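Local coordinates for purine nucleoside phosphorylase (Schistosoma mansoni, PDB 5KO6), which catalyses the reversible phosphorolysis of purine nucleosides such as inosine and guanosine, yielding the free base and ribose 1-phosphate, at residues 35-40 with 114-119; 68-73 with 81-86; 192-197 with 221-226. All coordinates share one frame; numbering follows the deposited sequence.

Contact 1 of 3, residues 35-40 with 114-119; sequences SGLGKL and LITNLA. With R1P (1-O-phosphono-alpha-D-ribofuranose), chain C; CYT (6-aminopyrimidin-2(1H)-one), chain B.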
loop_
_atom_site.group_PDB
_atom_site.type_symbol
_atom_site.label_atom_id
_atom_site.label_comp_id
_atom_site.label_asym_id
_atom_site.label_seq_id
_atom_site.Cartn_x
_atom_site.Cartn_y
_atom_site.Cartn_z
ATOM N N SER A 35 -7.521 -20.789 -9.040
ATOM C CA SER A 35 -7.858 -20.734 -10.461
ATOM C C SER A 35 -7.716 -22.108 -11.112
ATOM O O SER A 35 -6.627 -22.676 -11.122
ATOM C CB SER A 35 -6.922 -19.748 -11.165
ATOM O OG SER A 35 -7.003 -18.448 -10.607
ATOM N N GLY A 36 -8.806 -22.625 -11.681
ATOM C CA GLY A 36 -8.778 -23.931 -12.318
ATOM C C GLY A 36 -8.732 -25.117 -11.378
ATOM O O GLY A 36 -8.544 -26.249 -11.840
ATOM N N LEU A 37 -8.915 -24.900 -10.082
ATOM C CA LEU A 37 -8.761 -25.937 -9.067
ATOM C C LEU A 37 -10.073 -26.240 -8.350
ATOM O O LEU A 37 -10.074 -26.686 -7.199
ATOM C CB LEU A 37 -7.685 -25.534 -8.060
ATOM C CG LEU A 37 -6.308 -25.285 -8.670
ATOM C CD1 LEU A 37 -5.368 -24.928 -7.522
ATOM C CD2 LEU A 37 -5.796 -26.487 -9.435
ATOM N N GLY A 38 -11.197 -26.027 -9.021
ATOM C CA GLY A 38 -12.485 -26.115 -8.369
ATOM C C GLY A 38 -13.257 -27.400 -8.567
ATOM O O GLY A 38 -14.412 -27.474 -8.132
ATOM N N LYS A 39 -12.652 -28.425 -9.166
ATOM C CA LYS A 39 -13.414 -29.620 -9.521
ATOM C C LYS A 39 -13.981 -30.340 -8.298
ATOM O O LYS A 39 -15.067 -30.928 -8.382
ATOM C CB LYS A 39 -12.569 -30.562 -10.381
ATOM C CG LYS A 39 -13.345 -31.768 -10.911
ATOM C CD LYS A 39 -14.533 -31.326 -11.768
ATOM C CE LYS A 39 -15.612 -32.407 -11.844
ATOM N NZ LYS A 39 -15.109 -33.700 -12.382
ATOM N N LEU A 40 -13.277 -30.305 -7.160
ATOM C CA LEU A 40 -13.807 -30.942 -5.954
ATOM C C LEU A 40 -15.198 -30.426 -5.606
ATOM O O LEU A 40 -16.041 -31.192 -5.124
ATOM C CB LEU A 40 -12.863 -30.731 -4.770
ATOM C CG LEU A 40 -13.279 -31.404 -3.453
ATOM C CD1 LEU A 40 -13.388 -32.914 -3.623
ATOM C CD2 LEU A 40 -12.310 -31.052 -2.335
ATOM N N LEU A 114 -9.808 -24.697 4.246
ATOM C CA LEU A 114 -8.783 -25.201 3.344
ATOM C C LEU A 114 -8.767 -24.331 2.096
ATOM O O LEU A 114 -9.815 -24.109 1.484
ATOM C CB LEU A 114 -9.079 -26.652 2.960
ATOM C CG LEU A 114 -9.383 -27.617 4.111
ATOM C CD1 LEU A 114 -9.690 -29.005 3.556
ATOM C CD2 LEU A 114 -8.218 -27.683 5.113
ATOM N N ILE A 115 -7.586 -23.851 1.712
ATOM C CA ILE A 115 -7.441 -22.878 0.636
ATOM C C ILE A 115 -6.384 -23.364 -0.343
ATOM O O ILE A 115 -5.315 -23.827 0.067
ATOM C CB ILE A 115 -7.027 -21.504 1.196
ATOM C CG1 ILE A 115 -8.001 -21.029 2.273
ATOM C CG2 ILE A 115 -6.940 -20.478 0.058
ATOM C CD1 ILE A 115 -7.545 -19.745 2.955
ATOM N N THR A 116 -6.678 -23.257 -1.644
ATOM C CA THR A 116 -5.652 -23.412 -2.669
ATOM C C THR A 116 -5.537 -22.138 -3.496
ATOM O O THR A 116 -6.470 -21.335 -3.578
ATOM C CB THR A 116 -5.897 -24.611 -3.592
ATOM O OG1 THR A 116 -7.156 -24.478 -4.273
ATOM C CG2 THR A 116 -5.879 -25.910 -2.788
ATOM N N ASN A 117 -4.375 -21.967 -4.119
ATOM C CA ASN A 117 -4.168 -20.867 -5.050
ATOM C C ASN A 117 -3.109 -21.271 -6.065
ATOM O O ASN A 117 -2.378 -22.243 -5.868
ATOM C CB ASN A 117 -3.755 -19.567 -4.327
ATOM C CG ASN A 117 -2.422 -19.693 -3.588
ATOM O OD1 ASN A 117 -1.366 -19.903 -4.192
ATOM N ND2 ASN A 117 -2.466 -19.543 -2.268
ATOM N N LEU A 118 -3.040 -20.501 -7.153
ATOM C CA LEU A 118 -1.949 -20.575 -8.117
ATOM C C LEU A 118 -1.011 -19.410 -7.839
ATOM O O LEU A 118 -1.460 -18.288 -7.584
ATOM C CB LEU A 118 -2.476 -20.462 -9.551
ATOM C CG LEU A 118 -2.904 -21.748 -10.276
ATOM C CD1 LEU A 118 -1.709 -22.587 -10.706
ATOM C CD2 LEU A 118 -3.853 -22.574 -9.439
ATOM N N ALA A 119 0.290 -19.676 -7.850
ATOM C CA ALA A 119 1.261 -18.673 -7.443
ATOM C C ALA A 119 2.519 -18.774 -8.290
ATOM O O ALA A 119 2.783 -19.790 -8.937
ATOM C CB ALA A 119 1.636 -18.841 -5.962
HETATM C C5 R1P C . -3.440 -15.040 -11.940
HETATM O O5 R1P C . -3.032 -15.951 -12.907
HETATM C C4 R1P C . -4.552 -15.632 -11.076
HETATM O O4 R1P C . -4.127 -16.765 -10.540
HETATM C C1 R1P C . -4.255 -16.590 -8.956
HETATM C C2 R1P C . -4.048 -15.272 -8.751
HETATM O O2 R1P C . -4.553 -14.840 -7.428
HETATM C C3 R1P C . -4.867 -14.665 -9.866
HETATM O O3 R1P C . -6.188 -14.683 -9.537
HETATM O O1 R1P C . -5.521 -16.935 -8.606
HETATM P P R1P C . -5.744 -17.764 -7.211
HETATM O O1P R1P C . -7.201 -17.602 -6.836
HETATM O O2P R1P C . -4.825 -17.150 -6.185
HETATM O O3P R1P C . -5.421 -19.185 -7.514
HETATM N N3 CYT B . 1.808 -14.999 -10.165
HETATM C C4 CYT B . 2.130 -15.996 -10.997
HETATM N N1 CYT B . -0.329 -16.003 -9.876
HETATM C C2 CYT B . 0.585 -14.977 -9.585
HETATM O O2 CYT B . 0.246 -14.070 -8.826
HETATM N N4 CYT B . 3.347 -15.980 -11.543
HETATM C C5 CYT B . 1.216 -17.054 -11.299
HETATM C C6 CYT B . 0.010 -17.017 -10.723
HETATM O O HOH W 1 -8.533 -26.963 -4.870
#
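Leu37 and Leu118 meet through one methyl each, CD1 of Leu37 against CD2 of Leu118 at 3.4 Å, closer than carbons usually pack. Leu37 has CG anti to its carbonyl carbon (chi1 -59°), which carries CD1 to strand 112-121, where it also lies against Thr116 OG1. In Leu118 CG is still roughly anti to the carbonyl carbon, though rotated from ideal stagger (chi1 -88°), and CD2 comes to the oxygen end of the Ser35 carbonyl, 3.2 Å from Ser35 O. Leu242 packs on both leucines and Leu273 on Leu37.

Polar contacts lie towards Thr116 and at the phosphate. Thr116 OG1 accepts the backbone N-H of Gly34 and reaches a water at 2.9 Å. That water donates a hydrogen bond to Leu37 O, linking loop to strand indirectly. Both segments also hold the phosphate of ribose 1-phosphate. The backbone N of Leu118 donates to O3P at 2.7 Å, and the backbone N of Ser35 reaches the same O3P at 3.1 Å. Ser35 OG gives a bond of 2.9 Å to O1, the oxygen joining phosphate to sugar.

One phosphate oxygen thus draws on two main-chain N-H groups, one from each segment. The methyl contact brings loop and strand together beside the anion, in a phosphate site that combines backbone N-H groups with side-chain hydroxyls and an arginine.

Contact 2 of 3, residues 68-73 with 81-86; sequences GNLVLG and VAMQGR. With R1P (1-O-phosphono-alpha-D-ribofuranose), chain C.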
loop_
_atom_site.group_PDB
_atom_site.type_symbol
_atom_site.label_atom_id
_atom_site.label_comp_id
_atom_site.label_asym_id
_atom_site.label_seq_id
_atom_site.Cartn_x
_atom_site.Cartn_y
_atom_site.Cartn_z
ATOM N N GLY A 68 -20.603 -17.523 -9.134
ATOM C CA GLY A 68 -20.592 -17.080 -7.754
ATOM C C GLY A 68 -21.644 -17.811 -6.949
ATOM O O GLY A 68 -22.781 -17.345 -6.829
ATOM N N ASN A 69 -21.278 -18.976 -6.409
ATOM C CA ASN A 69 -22.191 -19.824 -5.657
ATOM C C ASN A 69 -21.533 -20.271 -4.364
ATOM O O ASN A 69 -20.326 -20.503 -4.310
ATOM C CB ASN A 69 -22.505 -21.113 -6.409
ATOM C CG ASN A 69 -23.257 -20.880 -7.698
ATOM O OD1 ASN A 69 -24.231 -20.124 -7.739
ATOM N ND2 ASN A 69 -22.834 -21.560 -8.753
ATOM N N LEU A 70 -22.347 -20.400 -3.323
ATOM C CA LEU A 70 -21.972 -21.136 -2.126
ATOM C C LEU A 70 -22.512 -22.551 -2.280
ATOM O O LEU A 70 -23.702 -22.731 -2.560
ATOM C CB LEU A 70 -22.609 -20.474 -0.908
ATOM C CG LEU A 70 -21.863 -20.583 0.412
ATOM C CD1 LEU A 70 -20.460 -19.993 0.282
ATOM C CD2 LEU A 70 -22.655 -19.876 1.493
ATOM N N VAL A 71 -21.649 -23.554 -2.131
ATOM C CA VAL A 71 -22.035 -24.951 -2.336
ATOM C C VAL A 71 -21.846 -25.715 -1.031
ATOM O O VAL A 71 -20.746 -25.719 -0.464
ATOM C CB VAL A 71 -21.240 -25.615 -3.473
ATOM C CG1 VAL A 71 -21.762 -27.028 -3.724
ATOM C CG2 VAL A 71 -21.308 -24.777 -4.744
ATOM N N LEU A 72 -22.908 -26.364 -0.556
ATOM C CA LEU A 72 -22.864 -27.120 0.689
ATOM C C LEU A 72 -23.192 -28.585 0.439
ATOM O O LEU A 72 -23.992 -28.920 -0.438
ATOM C CB LEU A 72 -23.851 -26.575 1.724
ATOM C CG LEU A 72 -23.546 -25.175 2.255
ATOM C CD1 LEU A 72 -24.248 -24.106 1.417
ATOM C CD2 LEU A 72 -23.906 -25.062 3.733
ATOM N N GLY A 73 -22.581 -29.455 1.234
ATOM C CA GLY A 73 -22.822 -30.884 1.098
ATOM C C GLY A 73 -21.767 -31.667 1.842
ATOM O O GLY A 73 -21.173 -31.169 2.806
ATOM N N VAL A 81 -18.692 -26.505 3.259
ATOM C CA VAL A 81 -19.202 -25.383 2.480
ATOM C C VAL A 81 -18.058 -24.832 1.634
ATOM O O VAL A 81 -16.953 -24.599 2.145
ATOM C CB VAL A 81 -19.840 -24.299 3.376
ATOM C CG1 VAL A 81 -18.864 -23.778 4.449
ATOM C CG2 VAL A 81 -20.401 -23.165 2.543
ATOM N N ALA A 82 -18.316 -24.631 0.342
ATOM C CA ALA A 82 -17.320 -24.133 -0.600
ATOM C C ALA A 82 -17.767 -22.811 -1.204
ATOM O O ALA A 82 -18.960 -22.612 -1.476
ATOM C CB ALA A 82 -17.121 -25.133 -1.744
ATOM N N MET A 83 -16.807 -21.917 -1.426
ATOM C CA MET A 83 -17.030 -20.743 -2.265
ATOM C C MET A 83 -16.671 -21.128 -3.692
ATOM O O MET A 83 -15.514 -21.440 -3.982
ATOM C CB MET A 83 -16.181 -19.569 -1.797
ATOM C CG MET A 83 -16.610 -19.046 -0.445
ATOM S SD MET A 83 -15.814 -17.517 0.090
ATOM C CE MET A 83 -16.657 -16.304 -0.934
ATOM N N GLN A 84 -17.663 -21.132 -4.578
ATOM C CA GLN A 84 -17.442 -21.419 -5.996
ATOM C C GLN A 84 -17.414 -20.071 -6.712
ATOM O O GLN A 84 -18.462 -19.496 -7.012
ATOM C CB GLN A 84 -18.539 -22.323 -6.537
ATOM C CG GLN A 84 -18.299 -22.762 -7.963
ATOM C CD GLN A 84 -19.356 -23.716 -8.434
ATOM O OE1 GLN A 84 -20.550 -23.444 -8.322
ATOM N NE2 GLN A 84 -18.927 -24.859 -8.947
ATOM N N GLY A 85 -16.217 -19.579 -6.997
ATOM C CA GLY A 85 -16.074 -18.219 -7.476
ATOM C C GLY A 85 -15.504 -17.354 -6.373
ATOM O O GLY A 85 -16.233 -16.705 -5.619
ATOM N N ARG A 86 -14.187 -17.365 -6.266
ATOM C CA ARG A 86 -13.486 -16.684 -5.190
ATOM C C ARG A 86 -13.514 -15.171 -5.402
ATOM O O ARG A 86 -13.514 -14.680 -6.531
ATOM C CB ARG A 86 -12.047 -17.182 -5.207
ATOM C CG ARG A 86 -11.093 -16.441 -4.356
ATOM C CD ARG A 86 -9.745 -17.065 -4.567
ATOM N NE ARG A 86 -9.011 -17.194 -3.324
ATOM C CZ ARG A 86 -8.008 -18.039 -3.156
ATOM N NH1 ARG A 86 -7.625 -18.831 -4.158
ATOM N NH2 ARG A 86 -7.399 -18.091 -1.984
HETATM C C5 R1P C . -3.440 -15.040 -11.940
HETATM O O5 R1P C . -3.032 -15.951 -12.907
HETATM C C4 R1P C . -4.552 -15.632 -11.076
HETATM O O4 R1P C . -4.127 -16.765 -10.540
HETATM C C1 R1P C . -4.255 -16.590 -8.956
HETATM C C2 R1P C . -4.048 -15.272 -8.751
HETATM O O2 R1P C . -4.553 -14.840 -7.428
HETATM C C3 R1P C . -4.867 -14.665 -9.866
HETATM O O3 R1P C . -6.188 -14.683 -9.537
HETATM O O1 R1P C . -5.521 -16.935 -8.606
HETATM P P R1P C . -5.744 -17.764 -7.211
HETATM O O1P R1P C . -7.201 -17.602 -6.836
HETATM O O2P R1P C . -4.825 -17.150 -6.185
HETATM O O3P R1P C . -5.421 -19.185 -7.514
#
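A beta hairpin, strand 69-75 followed by strand 78-84, forms this contact, whose antiparallel ladder pairs Asn69 with Gln84 and Val71 with Ala82 as hydrogen-bonded pairs. Asn69 N reaches Gln84 O at 2.9 Å and Gln84 N reaches Asn69 O at 2.7 Å; Val71 and Ala82 exchange an equivalent pair.

On the face shared with Val71 and Ala82, the side chains add a third bond: the extended Gln84 chain, its CG anti to the backbone N (chi1 -175°), brings OE1 to Asn69 ND2 at 3.0 Å. This bond is nearly straight (173° at the hydrogen), with OE1 in the asparagine amide plane although the amides are turned 57° apart. On the other face, Val81 CG2 wedges between Leu70 and Leu72, 3.7 Å from each CG, and Leu70 CD1 rests on Met83 CG.

Just past the strand, Gly85 has a positive phi at which a CB would crowd the preceding carbonyl O. Arg86 NH1 makes a weak bond of 3.0 Å to O1P of ribose 1-phosphate and a hydrogen bond to Thr116 O, while NH2 forms a salt bridge with Glu226. That carboxylate probably offsets part of the charge and holds the guanidinium beside the phosphate.

Contact 3 of 3, residues 192-197 with 221-226; sequences GVYAFN and MSTVPE. With R1P (1-O-phosphono-alpha-D-ribofuranose), chain C; CYT (6-aminopyrimidin-2(1H)-one), chain B.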
loop_
_atom_site.group_PDB
_atom_site.type_symbol
_atom_site.label_atom_id
_atom_site.label_comp_id
_atom_site.label_asym_id
_atom_site.label_seq_id
_atom_site.Cartn_x
_atom_site.Cartn_y
_atom_site.Cartn_z
ATOM N N GLY A 192 6.720 -22.971 2.458
ATOM C CA GLY A 192 7.268 -21.677 2.094
ATOM C C GLY A 192 6.454 -20.507 2.593
ATOM O O GLY A 192 5.326 -20.650 3.072
ATOM N N VAL A 193 7.060 -19.330 2.445
ATOM C CA VAL A 193 6.459 -18.043 2.801
ATOM C C VAL A 193 5.819 -17.423 1.566
ATOM O O VAL A 193 6.463 -17.311 0.512
ATOM C CB VAL A 193 7.517 -17.097 3.387
ATOM C CG1 VAL A 193 6.903 -15.721 3.649
ATOM C CG2 VAL A 193 8.109 -17.685 4.652
ATOM N N TYR A 194 4.558 -17.009 1.698
ATOM C CA TYR A 194 3.770 -16.457 0.597
ATOM C C TYR A 194 3.784 -14.930 0.643
ATOM O O TYR A 194 3.358 -14.332 1.634
ATOM C CB TYR A 194 2.333 -16.966 0.718
ATOM C CG TYR A 194 1.341 -16.544 -0.350
ATOM C CD1 TYR A 194 0.667 -15.319 -0.261
ATOM C CD2 TYR A 194 1.011 -17.404 -1.408
ATOM C CE1 TYR A 194 -0.271 -14.955 -1.209
ATOM C CE2 TYR A 194 0.070 -17.053 -2.363
ATOM C CZ TYR A 194 -0.566 -15.817 -2.258
ATOM O OH TYR A 194 -1.503 -15.471 -3.185
ATOM N N ALA A 195 4.215 -14.303 -0.446
ATOM C CA ALA A 195 4.111 -12.851 -0.582
ATOM C C ALA A 195 2.801 -12.506 -1.269
ATOM O O ALA A 195 2.505 -13.027 -2.348
ATOM C CB ALA A 195 5.255 -12.312 -1.435
ATOM N N PHE A 196 2.025 -11.620 -0.648
ATOM C CA PHE A 196 0.772 -11.132 -1.219
ATOM C C PHE A 196 1.063 -9.894 -2.066
ATOM O O PHE A 196 1.371 -8.824 -1.530
ATOM C CB PHE A 196 -0.210 -10.826 -0.093
ATOM C CG PHE A 196 -1.572 -10.333 -0.547
ATOM C CD1 PHE A 196 -2.062 -10.582 -1.831
ATOM C CD2 PHE A 196 -2.381 -9.632 0.340
ATOM C CE1 PHE A 196 -3.320 -10.120 -2.217
ATOM C CE2 PHE A 196 -3.648 -9.160 -0.031
ATOM C CZ PHE A 196 -4.121 -9.411 -1.323
ATOM N N ASN A 197 1.001 -10.067 -3.390
ATOM C CA ASN A 197 0.991 -8.976 -4.361
ATOM C C ASN A 197 -0.466 -8.655 -4.666
ATOM O O ASN A 197 -1.188 -9.494 -5.210
ATOM C CB ASN A 197 1.684 -9.457 -5.639
ATOM C CG ASN A 197 1.455 -8.530 -6.819
ATOM O OD1 ASN A 197 1.279 -7.322 -6.655
ATOM N ND2 ASN A 197 1.453 -9.103 -8.033
ATOM N N MET A 221 -1.817 -13.386 -5.596
ATOM C CA MET A 221 -2.732 -12.251 -5.475
ATOM C C MET A 221 -3.955 -12.568 -4.630
ATOM O O MET A 221 -4.984 -11.897 -4.759
ATOM C CB MET A 221 -3.175 -11.783 -6.864
ATOM C CG MET A 221 -2.038 -11.594 -7.831
ATOM S SD MET A 221 -2.696 -11.134 -9.458
ATOM C CE MET A 221 -1.218 -11.260 -10.428
ATOM N N SER A 222 -3.884 -13.591 -3.789
ATOM C CA SER A 222 -5.061 -14.010 -3.045
ATOM C C SER A 222 -4.617 -14.506 -1.677
ATOM O O SER A 222 -3.477 -14.283 -1.245
ATOM C CB SER A 222 -5.817 -15.106 -3.808
ATOM O OG SER A 222 -5.078 -16.317 -3.783
ATOM N N THR A 223 -5.548 -15.175 -0.995
ATOM C CA THR A 223 -5.273 -16.057 0.134
ATOM C C THR A 223 -5.041 -15.310 1.434
ATOM O O THR A 223 -5.721 -15.589 2.420
ATOM C CB THR A 223 -4.138 -17.032 -0.194
ATOM O OG1 THR A 223 -4.545 -17.840 -1.305
ATOM C CG2 THR A 223 -3.810 -17.938 0.982
ATOM N N VAL A 224 -4.075 -14.389 1.472
ATOM C CA VAL A 224 -3.795 -13.671 2.721
ATOM C C VAL A 224 -5.026 -12.969 3.274
ATOM O O VAL A 224 -5.256 -13.046 4.490
ATOM C CB VAL A 224 -2.559 -12.769 2.552
ATOM C CG1 VAL A 224 -2.419 -11.754 3.705
ATOM C CG2 VAL A 224 -1.288 -13.617 2.401
ATOM N N PRO A 225 -5.875 -12.302 2.475
ATOM C CA PRO A 225 -7.070 -11.670 3.088
ATOM C C PRO A 225 -7.970 -12.679 3.792
ATOM O O PRO A 225 -8.408 -12.433 4.931
ATOM C CB PRO A 225 -7.755 -10.980 1.897
ATOM C CG PRO A 225 -6.607 -10.712 0.943
ATOM C CD PRO A 225 -5.748 -11.952 1.044
ATOM N N GLU A 226 -8.232 -13.825 3.154
ATOM C CA GLU A 226 -9.090 -14.839 3.778
ATOM C C GLU A 226 -8.434 -15.440 5.005
ATOM O O GLU A 226 -9.114 -15.729 5.993
ATOM C CB GLU A 226 -9.393 -15.983 2.803
ATOM C CG GLU A 226 -10.009 -15.595 1.501
ATOM C CD GLU A 226 -8.961 -15.341 0.448
ATOM O OE1 GLU A 226 -8.653 -16.256 -0.345
ATOM O OE2 GLU A 226 -8.421 -14.231 0.441
HETATM C C5 R1P C . -3.440 -15.040 -11.940
HETATM O O5 R1P C . -3.032 -15.951 -12.907
HETATM C C4 R1P C . -4.552 -15.632 -11.076
HETATM O O4 R1P C . -4.127 -16.765 -10.540
HETATM C C1 R1P C . -4.255 -16.590 -8.956
HETATM C C2 R1P C . -4.048 -15.272 -8.751
HETATM O O2 R1P C . -4.553 -14.840 -7.428
HETATM C C3 R1P C . -4.867 -14.665 -9.866
HETATM O O3 R1P C . -6.188 -14.683 -9.537
HETATM O O1 R1P C . -5.521 -16.935 -8.606
HETATM P P R1P C . -5.744 -17.764 -7.211
HETATM O O1P R1P C . -7.201 -17.602 -6.836
HETATM O O2P R1P C . -4.825 -17.150 -6.185
HETATM O O3P R1P C . -5.421 -19.185 -7.514
HETATM N N3 CYT B . 1.808 -14.999 -10.165
HETATM C C4 CYT B . 2.130 -15.996 -10.997
HETATM N N1 CYT B . -0.329 -16.003 -9.876
HETATM C C2 CYT B . 0.585 -14.977 -9.585
HETATM O O2 CYT B . 0.246 -14.070 -8.826
HETATM N N4 CYT B . 3.347 -15.980 -11.543
HETATM C C5 CYT B . 1.216 -17.054 -11.299
HETATM C C6 CYT B . 0.010 -17.017 -10.723
#
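Ser222 OG is gripped twice, and it donates to O2P of ribose 1-phosphate over a short 2.6 Å. It also accepts from Thr223 OG1 at 3.0 Å. The backbone N of the same serine crosses to Tyr194 OH at 3.1 Å. The serine hydroxyl sits between its backbone N and carbonyl carbon (chi1 71°), which turns it to the phosphate. Ser222 O accepts Val224 N, closing a classic gamma turn round Thr223 just ahead of helix 224-232. Asn117 ND2 in turn bonds Thr223 OG1, consistent with a second-shell role.

Beside this polar track, strand 189-196 offers two aromatic rings to the start of the helix. Val224 fills the angle between them, its CG2 3.7 Å from Tyr194 CD1 and its CB near Phe196 CD2. Pro225 CD lies over one face of the Phe196 ring, a CH-pi contact 4.1 Å from the centroid. Met221 CA comes in the plane of that ring at its edge and gives a CA-H...O contact of 3.2 Å to Asn197 O.

The extended Met221 side chain continues to the ligands, with CG 3.5 Å from O2 of the cytosine, and Phe161 of the second subunit packs against it. The phosphate is therefore met by a hydroxyl whose orientation is probably fixed by a chain of hydrogen bonds, on a turn seated against aromatic rings.

The three contacts illustrate how one ligand site is assembled from loops and strand ends gathered round one mixed sheet. Contact 2 is nested inside the loop closed by contact 1, and contact 3 follows both. The centres of contacts 1 and 2 lie about 12 Å apart, while contact 3 is centred about 13 Å from contact 1 and about 20 Å from contact 2. Strand 112-121 of contact 1 pairs with strands 29-32, 218-220 and 236-246, and the hairpin of contact 2 joins through strand 29-32. All three meet at ribose 1-phosphate; contacts 1 and 3 also touch the cytosine, and both other subunits of the trimer reach contact 3, so the site borders a subunit interface.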